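Local coordinates for alkaline serine protease (Thermobifida fusca, PDB 2PFE), which probably cleaves peptide bonds as a secreted serine endopeptidase of the chymotrypsin-like family, close to alpha-lytic protease, the deposited chain being the mature protease domain, at residues Ala2-Gly6 with Ile18-Val22; Ala51-Phe55 with Ser177-Leu181; Ala91-Val97 with Gly109-Lys114. All blocks are in the same frame, centred on the assembly; numbering follows the deposited sequence. Where two conformers were deposited one is given.

Contact 1: Ala2-Gly6 with Ile18-Val22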
loop_
_atom_site.group_PDB
_atom_site.type_symbol
_atom_site.label_atom_id
_atom_site.label_comp_id
_atom_site.label_asym_id
_atom_site.label_seq_id
_atom_site.Cartn_x
_atom_site.Cartn_y
_atom_site.Cartn_z
ATOM N N ALA A 2 11.963 4.665 -11.741
ATOM C CA ALA A 2 11.971 4.501 -10.284
ATOM C C ALA A 2 10.626 3.968 -9.802
ATOM O O ALA A 2 9.578 4.429 -10.261
ATOM C CB ALA A 2 12.265 5.833 -9.605
ATOM N N ILE A 3 10.670 2.991 -8.895
ATOM C CA ILE A 3 9.484 2.532 -8.179
ATOM C C ILE A 3 9.276 3.461 -6.994
ATOM O O ILE A 3 10.105 3.516 -6.091
ATOM C CB ILE A 3 9.646 1.071 -7.659
ATOM C CG1 ILE A 3 9.903 0.091 -8.812
ATOM C CG2 ILE A 3 8.429 0.623 -6.871
ATOM C CD1 ILE A 3 8.818 0.055 -9.874
ATOM N N ILE A 4 8.140 4.150 -6.978
ATOM C CA ILE A 4 7.869 5.152 -5.946
ATOM C C ILE A 4 6.477 4.891 -5.336
ATOM O O ILE A 4 5.463 4.769 -6.052
ATOM C CB ILE A 4 8.045 6.618 -6.480
ATOM C CG1 ILE A 4 9.511 6.858 -6.888
ATOM C CG2 ILE A 4 7.614 7.647 -5.431
ATOM C CD1 ILE A 4 9.781 8.203 -7.478
ATOM N N GLY A 5 6.427 4.803 -4.012
ATOM C CA GLY A 5 5.154 4.518 -3.360
ATOM C C GLY A 5 4.133 5.596 -3.686
ATOM O O GLY A 5 4.450 6.786 -3.677
ATOM N N GLY A 6 2.892 5.178 -3.952
ATOM C CA GLY A 6 1.824 6.122 -4.285
ATOM C C GLY A 6 1.602 6.319 -5.775
ATOM O O GLY A 6 0.587 6.876 -6.186
ATOM N N ILE A 18 1.261 1.655 -6.102
ATOM C CA ILE A 18 2.421 1.033 -5.491
ATOM C C ILE A 18 2.449 1.375 -3.999
ATOM O O ILE A 18 2.297 2.527 -3.614
ATOM C CB ILE A 18 3.715 1.554 -6.171
ATOM C CG1 ILE A 18 3.766 1.105 -7.637
ATOM C CG2 ILE A 18 4.981 1.184 -5.360
ATOM C CD1 ILE A 18 4.810 1.869 -8.496
ATOM N N GLY A 19 2.653 0.361 -3.174
ATOM C CA GLY A 19 2.843 0.564 -1.748
ATOM C C GLY A 19 4.246 1.013 -1.388
ATOM O O GLY A 19 4.505 2.200 -1.295
ATOM N N PHE A 20 5.146 0.047 -1.168
ATOM C CA PHE A 20 6.534 0.310 -0.786
ATOM C C PHE A 20 7.459 -0.614 -1.578
ATOM O O PHE A 20 7.176 -1.804 -1.704
ATOM C CB PHE A 20 6.788 -0.011 0.698
ATOM C CG PHE A 20 6.028 0.859 1.682
ATOM C CD1 PHE A 20 4.839 0.419 2.258
ATOM C CD2 PHE A 20 6.506 2.108 2.041
ATOM C CE1 PHE A 20 4.145 1.232 3.187
ATOM C CE2 PHE A 20 5.818 2.918 2.944
ATOM C CZ PHE A 20 4.648 2.474 3.528
ATOM N N SER A 21 8.560 -0.085 -2.086
ATOM C CA SER A 21 9.614 -0.959 -2.632
ATOM C C SER A 21 10.053 -1.988 -1.590
ATOM O O SER A 21 10.209 -1.659 -0.397
ATOM C CB SER A 21 10.842 -0.164 -3.060
ATOM O OG SER A 21 10.565 0.649 -4.196
ATOM N N VAL A 22 10.265 -3.222 -2.048
ATOM C CA VAL A 22 10.763 -4.317 -1.197
ATOM C C VAL A 22 11.823 -5.133 -1.929
ATOM O O VAL A 22 11.953 -5.042 -3.147
ATOM C CB VAL A 22 9.623 -5.279 -0.727
ATOM C CG1 VAL A 22 8.617 -4.576 0.194
ATOM C CG2 VAL A 22 8.920 -5.957 -1.908
#
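With CG1 set beside the backbone N in Ile3 and Ile18 (chi1 -59° in Ile3), the CG2 methyls fall anti to N and point at one another, and Ile3 CG2 rests 3.8 Å from Ile18 CG2. The side chains cross at about a right angle, so they meet through these short branches instead of lying alongside. Ile3 CG2 also lies 3.4 Å from Ser21 OG in plain van der Waals contact, the hydroxyl being bonded to the carbonyl O of Thr72. A small serine suits this spot, since its short side chain sets the hydroxyl beside the branched Ile3 while it still reaches Thr72 on strand 70-72.

Past the isoleucines the packing passes to the backbone. Ile18 lays its CB 3.7 Å from Ile4 O, covering that carbonyl with hydrocarbon. Here the N-terminal strand 2-5, which pairs in parallel with strand 70-72, lies against residues 18-21, which lead into strand 20-24 of the first six-stranded antiparallel sheet of a chymotrypsin-like fold. A classic beta bulge, with Gly19 and Phe20 opposite Ala31, breaks the regular strand here, and the carbonyls of Ile18 and Gly19 approach Gly5.

Gly5 CA comes within 3.2 Å of Gly19 O, so close that a side chain there would collide with the oxygen; glycine is what allows the approach. The next glycine, Gly6, has a positive phi at which a CB would press on the preceding carbonyl. Its amide makes the one hydrogen bond between the segments, Gly6 N to Ile18 O at 2.7 Å, nearly straight at 171°, with the donor somewhat tilted from the carbonyl plane. Gly19 O, by contrast, is buried without a hydrogen-bonding partner in the model.

Contact 2: Ala51-Phe55 with Ser177-Leu181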
loop_
_atom_site.group_PDB
_atom_site.type_symbol
_atom_site.label_atom_id
_atom_site.label_comp_id
_atom_site.label_asym_id
_atom_site.label_seq_id
_atom_site.Cartn_x
_atom_site.Cartn_y
_atom_site.Cartn_z
ATOM N N ALA A 51 3.638 -11.673 -7.047
ATOM C CA ALA A 51 4.433 -12.774 -6.520
ATOM C C ALA A 51 3.765 -13.427 -5.311
ATOM O O ALA A 51 3.993 -14.600 -5.040
ATOM C CB ALA A 51 5.831 -12.311 -6.176
ATOM N N GLY A 52 2.946 -12.659 -4.593
ATOM C CA GLY A 52 2.183 -13.182 -3.471
ATOM C C GLY A 52 0.972 -12.306 -3.247
ATOM O O GLY A 52 1.043 -11.109 -3.438
ATOM N N SER A 53 -0.133 -12.916 -2.820
ATOM C CA SER A 53 -1.370 -12.216 -2.512
ATOM C C SER A 53 -2.235 -13.070 -1.584
ATOM O O SER A 53 -2.551 -14.223 -1.888
ATOM C CB SER A 53 -2.145 -11.860 -3.784
ATOM O OG SER A 53 -3.456 -11.429 -3.477
ATOM N N TYR A 54 -2.563 -12.493 -0.436
ATOM C CA TYR A 54 -3.499 -13.055 0.515
ATOM C C TYR A 54 -4.676 -12.098 0.638
ATOM O O TYR A 54 -4.556 -11.015 1.250
ATOM C CB TYR A 54 -2.814 -13.224 1.874
ATOM C CG TYR A 54 -3.485 -14.239 2.772
ATOM C CD1 TYR A 54 -4.857 -14.225 2.965
ATOM C CD2 TYR A 54 -2.733 -15.191 3.457
ATOM C CE1 TYR A 54 -5.485 -15.170 3.799
ATOM C CE2 TYR A 54 -3.343 -16.125 4.298
ATOM C CZ TYR A 54 -4.714 -16.098 4.467
ATOM O OH TYR A 54 -5.312 -17.039 5.287
ATOM N N PHE A 55 -5.798 -12.496 0.028
ATOM C CA PHE A 55 -7.043 -11.731 0.034
ATOM C C PHE A 55 -8.136 -12.651 -0.451
ATOM O O PHE A 55 -7.974 -13.292 -1.473
ATOM C CB PHE A 55 -7.011 -10.496 -0.901
ATOM C CG PHE A 55 -8.349 -9.796 -0.986
ATOM C CD1 PHE A 55 -8.752 -8.945 0.040
ATOM C CD2 PHE A 55 -9.228 -10.036 -2.046
ATOM C CE1 PHE A 55 -10.009 -8.305 0.005
ATOM C CE2 PHE A 55 -10.474 -9.405 -2.092
ATOM C CZ PHE A 55 -10.863 -8.528 -1.075
ATOM N N SER A 177 6.457 -9.812 6.870
ATOM C CA SER A 177 6.703 -11.099 7.530
ATOM C C SER A 177 6.133 -12.283 6.735
ATOM O O SER A 177 6.825 -13.278 6.514
ATOM C CB SER A 177 6.172 -11.088 8.964
ATOM O OG SER A 177 6.344 -12.345 9.593
ATOM N N TYR A 178 4.873 -12.174 6.311
ATOM C CA TYR A 178 4.214 -13.302 5.642
ATOM C C TYR A 178 4.954 -13.710 4.380
ATOM O O TYR A 178 5.112 -14.889 4.094
ATOM C CB TYR A 178 2.781 -12.953 5.267
ATOM C CG TYR A 178 1.963 -14.176 4.876
ATOM C CD1 TYR A 178 1.373 -14.975 5.855
ATOM C CD2 TYR A 178 1.796 -14.544 3.534
ATOM C CE1 TYR A 178 0.619 -16.109 5.513
ATOM C CE2 TYR A 178 1.056 -15.681 3.182
ATOM C CZ TYR A 178 0.476 -16.459 4.172
ATOM O OH TYR A 178 -0.252 -17.576 3.843
ATOM N N PHE A 179 5.351 -12.699 3.609
ATOM C CA PHE A 179 5.988 -12.938 2.312
ATOM C C PHE A 179 7.514 -13.003 2.360
ATOM O O PHE A 179 8.158 -13.197 1.325
ATOM C CB PHE A 179 5.521 -11.905 1.278
ATOM C CG PHE A 179 4.054 -11.976 0.991
ATOM C CD1 PHE A 179 3.222 -10.918 1.352
ATOM C CD2 PHE A 179 3.493 -13.120 0.406
ATOM C CE1 PHE A 179 1.857 -10.964 1.113
ATOM C CE2 PHE A 179 2.122 -13.172 0.166
ATOM C CZ PHE A 179 1.304 -12.099 0.525
ATOM N N GLY A 180 8.084 -12.866 3.559
ATOM C CA GLY A 180 9.536 -12.898 3.738
ATOM C C GLY A 180 10.258 -11.797 2.969
ATOM O O GLY A 180 11.217 -12.075 2.236
ATOM N N LEU A 181 9.781 -10.555 3.132
ATOM C CA LEU A 181 10.259 -9.363 2.397
ATOM C C LEU A 181 11.044 -8.413 3.297
ATOM O O LEU A 181 10.773 -8.320 4.508
ATOM C CB LEU A 181 9.053 -8.604 1.817
ATOM C CG LEU A 181 8.161 -9.429 0.887
ATOM C CD1 LEU A 181 6.884 -8.684 0.525
ATOM C CD2 LEU A 181 8.932 -9.843 -0.372
#
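Tyr54 and Tyr178 meet as an offset edge-to-face aromatic pair, the edge of Tyr54 turned to the face of Tyr178, with ring centroids 5.4 Å apart and planes at 77°. The pair joins strand 48-54, in the first antiparallel sheet of the chymotrypsin-like fold, to the last turn of the C-terminal helix 172-179, a helix typical of this family. Both tyrosines place CG anti to the backbone N (chi1 -158° and -166°), which swings each ring out into the gap between strand and helix, where they cross at about a right angle. The touching side of Tyr54 is its CD2-CE2 bond: CD2 sits 3.5 Å from Tyr178 CZ, and Tyr178 OH lies at the Tyr54 edge, near its plane. Large rings suit this end, where the CA atoms of Tyr54 and Tyr178 are 9.3 Å apart.

Phe179 takes the other route, with CG beside its backbone N, and reaches in over the strand itself. Tyr178 CD2 lies over one face of the Phe179 ring, toward its rim, and the ring also meets that of Trp62. Gly52 is the residue that lets it so close, because a CB there would run into the ring. The helix is closed by a Schellman motif, in which Gly180 takes the positive phi that glycine tolerates easily. At the strand, Phe179 CE2 stops 3.6 Å from Gly52 CA, and Phe179 CZ 3.7 Å from Ser53 N.

Contact 3: Ala91-Val97 with Gly109-Lys114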
loop_
_atom_site.group_PDB
_atom_site.type_symbol
_atom_site.label_atom_id
_atom_site.label_comp_id
_atom_site.label_asym_id
_atom_site.label_seq_id
_atom_site.Cartn_x
_atom_site.Cartn_y
_atom_site.Cartn_z
ATOM N N ALA A 91 3.097 2.996 14.433
ATOM C CA ALA A 91 2.547 4.125 15.158
ATOM C C ALA A 91 1.441 3.657 16.093
ATOM O O ALA A 91 0.783 2.656 15.833
ATOM C CB ALA A 91 1.990 5.129 14.175
ATOM N N ALA A 92 1.233 4.401 17.174
ATOM C CA ALA A 92 0.188 4.117 18.136
ATOM C C ALA A 92 -1.191 4.537 17.652
ATOM O O ALA A 92 -1.335 5.436 16.805
ATOM C CB ALA A 92 0.497 4.803 19.447
ATOM N N THR A 93 -2.206 3.879 18.210
ATOM C CA THR A 93 -3.574 4.326 18.036
ATOM C C THR A 93 -3.657 5.780 18.481
ATOM O O THR A 93 -3.068 6.176 19.502
ATOM C CB THR A 93 -4.525 3.428 18.832
ATOM O OG1 THR A 93 -4.441 2.094 18.307
ATOM C CG2 THR A 93 -5.974 3.907 18.710
ATOM N N GLY A 94 -4.323 6.590 17.668
ATOM C CA GLY A 94 -4.428 8.019 17.909
ATOM C C GLY A 94 -3.409 8.858 17.147
ATOM O O GLY A 94 -3.528 10.086 17.090
ATOM N N SER A 95 -2.382 8.217 16.586
ATOM C CA SER A 95 -1.339 8.939 15.863
ATOM C C SER A 95 -1.865 9.535 14.555
ATOM O O SER A 95 -2.771 8.969 13.934
ATOM C CB SER A 95 -0.193 7.988 15.519
ATOM O OG SER A 95 0.861 8.687 14.859
ATOM N N SER A 96 -1.274 10.637 14.116
ATOM C CA SER A 96 -1.497 11.093 12.750
ATOM C C SER A 96 -0.891 10.087 11.783
ATOM O O SER A 96 0.061 9.355 12.113
ATOM C CB SER A 96 -0.833 12.459 12.552
ATOM O OG SER A 96 0.552 12.364 12.810
ATOM N N VAL A 97 -1.423 10.073 10.566
ATOM C CA VAL A 97 -0.905 9.209 9.533
ATOM C C VAL A 97 -1.323 9.820 8.195
ATOM O O VAL A 97 -2.345 10.518 8.111
ATOM C CB VAL A 97 -1.435 7.762 9.721
ATOM C CG1 VAL A 97 -2.952 7.688 9.487
ATOM C CG2 VAL A 97 -0.688 6.752 8.854
ATOM N N GLY A 109 -4.872 11.824 8.117
ATOM C CA GLY A 109 -5.897 11.611 9.101
ATOM C C GLY A 109 -5.284 11.064 10.359
ATOM O O GLY A 109 -4.112 11.271 10.632
ATOM N N THR A 110 -6.112 10.370 11.140
ATOM C CA THR A 110 -5.724 9.840 12.452
ATOM C C THR A 110 -6.013 8.340 12.469
ATOM O O THR A 110 -7.040 7.893 11.929
ATOM C CB THR A 110 -6.504 10.574 13.598
ATOM O OG1 THR A 110 -6.129 11.963 13.583
ATOM C CG2 THR A 110 -6.166 10.020 14.962
ATOM N N ILE A 111 -5.140 7.564 13.117
ATOM C CA ILE A 111 -5.357 6.139 13.331
ATOM C C ILE A 111 -6.376 6.005 14.466
ATOM O O ILE A 111 -6.140 6.490 15.578
ATOM C CB ILE A 111 -4.038 5.441 13.723
ATOM C CG1 ILE A 111 -3.060 5.476 12.539
ATOM C CG2 ILE A 111 -4.326 4.000 14.187
ATOM C CD1 ILE A 111 -1.653 4.917 12.816
ATOM N N GLN A 112 -7.514 5.377 14.186
ATOM C CA GLN A 112 -8.598 5.305 15.163
ATOM C C GLN A 112 -8.676 3.999 15.925
ATOM O O GLN A 112 -8.958 3.988 17.130
ATOM C CB GLN A 112 -9.954 5.501 14.480
ATOM C CG GLN A 112 -10.188 6.900 13.945
ATOM C CD GLN A 112 -11.673 7.166 13.738
ATOM O OE1 GLN A 112 -12.404 6.298 13.245
ATOM N NE2 GLN A 112 -12.137 8.348 14.141
ATOM N N SER A 113 -8.492 2.898 15.215
ATOM C CA SER A 113 -8.672 1.575 15.806
ATOM C C SER A 113 -7.975 0.511 14.988
ATOM O O SER A 113 -8.061 0.511 13.769
ATOM C CB SER A 113 -10.159 1.242 15.931
ATOM O OG SER A 113 -10.745 1.051 14.667
ATOM N N LYS A 114 -7.303 -0.412 15.671
ATOM C CA LYS A 114 -6.551 -1.469 15.022
ATOM C C LYS A 114 -7.297 -2.796 15.097
ATOM O O LYS A 114 -8.272 -2.958 15.834
ATOM C CB LYS A 114 -5.156 -1.605 15.654
ATOM C CG LYS A 114 -4.297 -0.363 15.491
ATOM C CD LYS A 114 -2.951 -0.560 16.127
ATOM C CE LYS A 114 -2.072 0.679 15.912
ATOM N NZ LYS A 114 -0.751 0.630 16.613
HETATM O O HOH W 1 -6.603 0.403 18.345
#
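Ile111 and Val97 form the tight side of this contact, crossing at about a right angle with Val97 CG1 3.8 Å from Ile111 CG1. Ile111 CD1 reaches on to the methyl of Ala91, 3.9 Å from Ala91 CB. Branched, apolar residues suit this buried side, which packs on neighbouring strands of the six-stranded barrel, Val97 on Trp144 and Ile111 on Thr129. The backbone fastens it as the hairpin of strands 96-101 and 105-113. Val97 and Gly109 are a hydrogen-bonded antiparallel pair; beyond the non-hydrogen-bonded pair Ser96 and Thr110, Ile111 N gives a nearly straight bond of 2.9 Å to Ser95 O.

The outer side is looser and polar. A type II turn from Ala92 to Ser95 puts Gly94 at a positive phi that suits glycine, and Gly94 N binds Ile111 O at 2.8 Å, tilted from the carbonyl plane. The Thr93 and Lys114 side chains run alongside in opposite senses, with Thr93 OG1 against the lysine methylenes. A water donates to Thr93 OG1 (2.7 Å) and accepts from Lys114 N (2.9 Å).

The lysine chain, extended beyond CG, carries its amine to the residue just before the turn, where Lys114 NZ bonds Ala91 O at 2.7 Å in the carbonyl plane. The amine also forms a salt bridge with Glu90. Held by a carbonyl and a carboxylate together, it is probably kept charged, and it ties the loop before strand 96-101 to the corner at Lys114.

The three contacts follow the two-barrel plan of the chymotrypsin-like fold. Contacts 1 and 2 both reach the six-stranded antiparallel sheet that includes strands 20-24 and 48-54; their centres are 16 Å apart, and they touch where Val22 CG2 packs on Leu181 CD2, 4.2 Å away. Contact 3 belongs to the other, closed barrel, with its centre 22 Å from that of contact 1 and 24 Å from that of contact 2. Contact 1 closes first along the chain. Contact 2 then spans from strand 48-54 to helix 172-179, and contact 3 falls within that span, so the C-terminal helix returns to the first sheet after the chain has traced the second barrel.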